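Local atomic coordinates of DNA-3-methyladenine glycosidase II, putative (Deinococcus radiodurans, PDB entry 2YG9), a protein that belongs to the helix-hairpin-helix (HhH-GPD) superfamily of base excision DNA repair proteins and has an all-helical fold. Residues V93-L98 with A124-G129; A146-L151 with W157-F162. All coordinates share one frame; numbering follows the deposited sequence.

Contact 1: V93-L98 with A124-G129; sequences VVPAAL and AAAVSG
Val127 turns CG1 away from its own carbonyl carbon and alongside its backbone N (chi1 -55°), which sends this methyl across to Pro95 and Ala96. Its CG2 branch takes the place between the backbone N and the carbonyl carbon, and CG1 does the touching. On the other side the pyrrolidine ring, with its CG-exo pucker, turns its CB-CG edge to the end of helix 113-127. Ala126 CB meets this edge almost evenly, 3.5 Å from Pro95 CG and 3.6 Å from Pro95 CB, the first distance being tighter than usual carbon-carbon contact. Val127 CG1 then lies 3.7 Å from Pro95 CB, so that the CB of the proline is met by two methyls from consecutive residues. The same CG1 approaches the backbone of the next residue, 3.8 Å from Ala96 N, while Ala96 CB takes a looser place at the border. Pro95 and Ala126 are nearest in the backbone, their CA atoms 6.2 Å apart, and the short Ala126 side chain probably allows this close approach. The side-chain pairs are all apolar, and the contact lies near the surface.

Behind it, Ala124 O receives both Ser128 N and Ser128 OG, the hydroxyl at 2.9 Å, from opposite faces of the carbonyl plane. Gly129, with positive phi, then closes the helix. Phe62 of helix 61-71 packs against Pro95 and Leu98, and Phe133 touches Ala126. The pattern is a helix start meeting a helix end: Pro95 occupies the first turn of the short helix 95-98, directly after the N-cap residue Val94, and packs on the last turn of helix 113-127, which finishes in a Schellman motif within the helical HhH-GPD fold.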
loop_
_atom_site.group_PDB
_atom_site.type_symbol
_atom_site.label_atom_id
_atom_site.label_comp_id
_atom_site.label_asym_id
_atom_site.label_seq_id
_atom_site.Cartn_x
_atom_site.Cartn_y
_atom_site.Cartn_z
ATOM N N VAL A 93 -17.937 -4.403 -7.597
ATOM C CA VAL A 93 -17.200 -3.706 -6.536
ATOM C C VAL A 93 -17.227 -2.213 -6.832
ATOM O O VAL A 93 -16.268 -1.599 -7.301
ATOM C CB VAL A 93 -15.786 -4.271 -6.320
ATOM C CG1 VAL A 93 -15.111 -3.569 -5.118
ATOM C CG2 VAL A 93 -15.866 -5.790 -6.118
ATOM N N VAL A 94 -18.394 -1.655 -6.527
ATOM C CA VAL A 94 -18.719 -0.274 -6.767
ATOM C C VAL A 94 -19.479 0.168 -5.515
ATOM O O VAL A 94 -20.319 -0.599 -5.015
ATOM C CB VAL A 94 -19.603 -0.162 -8.047
ATOM C CG1 VAL A 94 -20.008 1.248 -8.254
ATOM C CG2 VAL A 94 -18.835 -0.711 -9.306
ATOM N N PRO A 95 -19.194 1.367 -4.986
ATOM C CA PRO A 95 -19.784 1.797 -3.705
ATOM C C PRO A 95 -21.314 1.678 -3.569
ATOM O O PRO A 95 -21.808 1.107 -2.593
ATOM C CB PRO A 95 -19.324 3.249 -3.588
ATOM C CG PRO A 95 -18.030 3.286 -4.333
ATOM C CD PRO A 95 -18.230 2.364 -5.496
ATOM N N ALA A 96 -22.059 2.179 -4.532
ATOM C CA ALA A 96 -23.514 2.165 -4.424
ATOM C C ALA A 96 -24.032 0.739 -4.496
ATOM O O ALA A 96 -24.987 0.390 -3.834
ATOM C CB ALA A 96 -24.161 3.048 -5.526
ATOM N N ALA A 97 -23.407 -0.092 -5.314
ATOM C CA ALA A 97 -23.818 -1.470 -5.446
ATOM C C ALA A 97 -23.565 -2.250 -4.154
ATOM O O ALA A 97 -24.443 -2.979 -3.674
ATOM C CB ALA A 97 -23.097 -2.127 -6.659
ATOM N N LEU A 98 -22.397 -2.069 -3.551
ATOM C CA LEU A 98 -22.037 -2.778 -2.313
ATOM C C LEU A 98 -22.936 -2.431 -1.116
ATOM O O LEU A 98 -23.100 -3.240 -0.218
ATOM C CB LEU A 98 -20.575 -2.514 -1.939
ATOM C CG LEU A 98 -19.591 -3.284 -2.797
ATOM C CD1 LEU A 98 -18.147 -2.870 -2.523
ATOM C CD2 LEU A 98 -19.793 -4.748 -2.559
ATOM N N ALA A 124 -19.867 3.546 2.050
ATOM C CA ALA A 124 -20.668 4.626 2.620
ATOM C C ALA A 124 -19.931 5.925 2.526
ATOM O O ALA A 124 -20.516 6.933 2.192
ATOM C CB ALA A 124 -21.060 4.302 4.105
ATOM N N ALA A 125 -18.616 5.883 2.696
ATOM C CA ALA A 125 -17.787 7.079 2.632
ATOM C C ALA A 125 -17.713 7.610 1.191
ATOM O O ALA A 125 -17.705 8.825 0.970
ATOM C CB ALA A 125 -16.383 6.780 3.232
ATOM N N ALA A 126 -17.715 6.698 0.231
ATOM C CA ALA A 126 -17.708 7.039 -1.192
ATOM C C ALA A 126 -19.047 7.678 -1.614
ATOM O O ALA A 126 -19.052 8.707 -2.292
ATOM C CB ALA A 126 -17.382 5.795 -2.033
ATOM N N VAL A 127 -20.173 7.106 -1.200
ATOM C CA VAL A 127 -21.474 7.594 -1.669
ATOM C C VAL A 127 -21.854 8.902 -0.970
ATOM O O VAL A 127 -22.564 9.723 -1.552
ATOM C CB VAL A 127 -22.574 6.532 -1.557
ATOM C CG1 VAL A 127 -22.111 5.261 -2.315
ATOM C CG2 VAL A 127 -22.946 6.252 -0.131
ATOM N N SER A 128 -21.339 9.094 0.244
ATOM C CA SER A 128 -21.601 10.298 1.021
ATOM C C SER A 128 -20.653 11.433 0.672
ATOM O O SER A 128 -20.855 12.545 1.116
ATOM C CB SER A 128 -21.611 9.966 2.527
ATOM O OG SER A 128 -20.321 9.713 3.084
ATOM N N GLY A 129 -19.632 11.168 -0.140
ATOM C CA GLY A 129 -18.650 12.169 -0.511
ATOM C C GLY A 129 -17.537 12.418 0.503
ATOM O O GLY A 129 -16.702 13.320 0.291
#

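Contact 2: A146-L151 with W157-F162; sequences AELVQL and WTAEMF
Ala159 CB is a small bump that reaches toward helix 141-149 and rests against the side of Leu148, 3.9 Å from both Leu148 CB and Leu148 CD1. The leucine thus bends round the alanine methyl, touching it at the root and at one branch. Val149 CG2 borders the same methyl more loosely, at 4.4 Å from Ala159 CB, so that the methyl sits between two neighbouring side chains. One turn further along helix 156-166, Phe162 has CG anti to the backbone N (chi1 177°), beside the carbonyl carbon, and Leu148 CD1 comes to its ring obliquely, 3.7 Å from Phe162 CD2. The two side chains cross at about a right angle, and CD1 fills the notch between the alanine methyl and the aromatic ring. With only a methyl at Ala159, the backbones can lie near, the CA atoms of Leu148 and Ala159 5.9 Å apart. Leu65 of helix 61-71 packs against both Leu148 and Phe162, and Ile145 adds to the cover over Ala159. This buried apolar seam joins two helices linked by a short turn, consistent with the helix-hairpin-helix element from which the HhH-GPD superfamily takes its name.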
loop_
_atom_site.group_PDB
_atom_site.type_symbol
_atom_site.label_atom_id
_atom_site.label_comp_id
_atom_site.label_asym_id
_atom_site.label_seq_id
_atom_site.Cartn_x
_atom_site.Cartn_y
_atom_site.Cartn_z
ATOM N N ALA A 146 -5.340 10.469 6.342
ATOM C CA ALA A 146 -6.203 10.822 7.457
ATOM C C ALA A 146 -7.648 10.379 7.182
ATOM O O ALA A 146 -8.339 9.894 8.085
ATOM C CB ALA A 146 -6.146 12.331 7.720
ATOM N N GLU A 147 -8.109 10.522 5.940
ATOM C CA GLU A 147 -9.478 10.118 5.636
ATOM C C GLU A 147 -9.671 8.614 5.646
ATOM O O GLU A 147 -10.725 8.125 6.058
ATOM C CB GLU A 147 -9.947 10.699 4.297
ATOM C CG GLU A 147 -10.150 12.203 4.309
ATOM C CD GLU A 147 -10.954 12.726 5.506
ATOM O OE1 GLU A 147 -12.153 12.329 5.680
ATOM O OE2 GLU A 147 -10.368 13.544 6.276
ATOM N N LEU A 148 -8.685 7.873 5.129
ATOM C CA LEU A 148 -8.738 6.405 5.183
ATOM C C LEU A 148 -8.702 5.866 6.616
ATOM O O LEU A 148 -9.469 4.954 6.979
ATOM C CB LEU A 148 -7.606 5.800 4.362
ATOM C CG LEU A 148 -7.748 5.960 2.849
ATOM C CD1 LEU A 148 -6.446 5.520 2.224
ATOM C CD2 LEU A 148 -8.926 5.169 2.312
ATOM N N VAL A 149 -7.801 6.420 7.429
ATOM C CA VAL A 149 -7.670 6.081 8.851
ATOM C C VAL A 149 -8.981 6.184 9.628
ATOM O O VAL A 149 -9.196 5.411 10.545
ATOM C CB VAL A 149 -6.540 6.936 9.551
ATOM C CG1 VAL A 149 -6.643 6.916 11.109
ATOM C CG2 VAL A 149 -5.179 6.396 9.089
ATOM N N GLN A 150 -9.847 7.108 9.243
ATOM C CA GLN A 150 -11.147 7.271 9.947
ATOM C C GLN A 150 -12.081 6.099 9.743
ATOM O O GLN A 150 -13.041 5.941 10.490
ATOM C CB GLN A 150 -11.863 8.563 9.535
ATOM C CG GLN A 150 -11.256 9.761 10.163
ATOM C CD GLN A 150 -11.091 9.645 11.697
ATOM O OE1 GLN A 150 -12.098 9.571 12.440
ATOM N NE2 GLN A 150 -9.818 9.600 12.169
ATOM N N LEU A 151 -11.803 5.259 8.755
ATOM C CA LEU A 151 -12.639 4.086 8.510
ATOM C C LEU A 151 -12.256 3.002 9.506
ATOM O O LEU A 151 -11.049 2.834 9.794
ATOM C CB LEU A 151 -12.471 3.574 7.074
ATOM C CG LEU A 151 -12.853 4.581 5.972
ATOM C CD1 LEU A 151 -12.435 4.043 4.587
ATOM C CD2 LEU A 151 -14.341 4.898 6.050
ATOM N N TRP A 157 -1.060 2.141 8.600
ATOM C CA TRP A 157 -0.271 1.179 7.803
ATOM C C TRP A 157 -1.006 0.755 6.524
ATOM O O TRP A 157 -0.470 0.781 5.426
ATOM C CB TRP A 157 0.080 -0.037 8.670
ATOM C CG TRP A 157 0.877 -1.046 7.906
ATOM C CD1 TRP A 157 2.229 -1.023 7.689
ATOM C CD2 TRP A 157 0.378 -2.184 7.222
ATOM N NE1 TRP A 157 2.596 -2.076 6.912
ATOM C CE2 TRP A 157 1.488 -2.823 6.616
ATOM C CE3 TRP A 157 -0.900 -2.757 7.081
ATOM C CZ2 TRP A 157 1.367 -4.008 5.876
ATOM C CZ3 TRP A 157 -1.025 -3.937 6.331
ATOM C CH2 TRP A 157 0.105 -4.536 5.718
ATOM N N THR A 158 -2.254 0.351 6.669
ATOM C CA THR A 158 -3.085 0.003 5.527
ATOM C C THR A 158 -3.237 1.186 4.544
ATOM O O THR A 158 -3.157 1.018 3.321
ATOM C CB THR A 158 -4.515 -0.480 5.999
ATOM O OG1 THR A 158 -4.364 -1.631 6.815
ATOM C CG2 THR A 158 -5.412 -0.784 4.823
ATOM N N ALA A 159 -3.499 2.376 5.082
ATOM C CA ALA A 159 -3.608 3.600 4.262
ATOM C C ALA A 159 -2.339 3.855 3.467
ATOM O O ALA A 159 -2.382 4.119 2.268
ATOM C CB ALA A 159 -3.963 4.811 5.159
ATOM N N GLU A 160 -1.196 3.680 4.122
ATOM C CA GLU A 160 0.126 3.891 3.520
ATOM C C GLU A 160 0.487 2.846 2.484
ATOM O O GLU A 160 1.080 3.165 1.464
ATOM C CB GLU A 160 1.183 3.896 4.627
ATOM C CG GLU A 160 1.138 5.126 5.495
ATOM C CD GLU A 160 2.167 5.136 6.646
ATOM O OE1 GLU A 160 2.475 4.050 7.203
ATOM O OE2 GLU A 160 2.652 6.251 7.011
ATOM N N MET A 161 0.115 1.596 2.740
ATOM C CA MET A 161 0.313 0.530 1.778
ATOM C C MET A 161 -0.546 0.796 0.525
ATOM O O MET A 161 -0.174 0.466 -0.600
ATOM C CB MET A 161 -0.097 -0.811 2.398
ATOM C CG MET A 161 0.856 -1.411 3.438
ATOM S SD MET A 161 2.572 -1.437 2.920
ATOM C CE MET A 161 3.216 0.034 3.662
ATOM N N PHE A 162 -1.733 1.322 0.753
ATOM C CA PHE A 162 -2.655 1.688 -0.336
ATOM C C PHE A 162 -2.098 2.818 -1.243
ATOM O O PHE A 162 -2.118 2.758 -2.482
ATOM C CB PHE A 162 -4.019 2.045 0.273
ATOM C CG PHE A 162 -5.050 2.504 -0.731
ATOM C CD1 PHE A 162 -5.667 1.599 -1.570
ATOM C CD2 PHE A 162 -5.361 3.835 -0.851
ATOM C CE1 PHE A 162 -6.603 2.039 -2.525
ATOM C CE2 PHE A 162 -6.305 4.271 -1.773
ATOM C CZ PHE A 162 -6.939 3.378 -2.577
#

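Overall arrangement
From the N terminus, the chain passes through helices 61-71 and 76-87 before reaching 93-98. Contact 1 closes the first loop, a 25-residue excursion, largely helical, that returns along helix 113-127. The chain then continues to helix 141-149, and contact 2 closes a far shorter loop of five residues onto helix 156-166. The two loops follow in series, neither nested nor crossed. Their centres lie about 17 Å apart, contact 1 at the surface and contact 2 in the interior. They meet where Ala125 CB packs 4.0 Å from Leu151 CD2, while helix 61-71 reaches both, through Phe62 and Leu65 respectively.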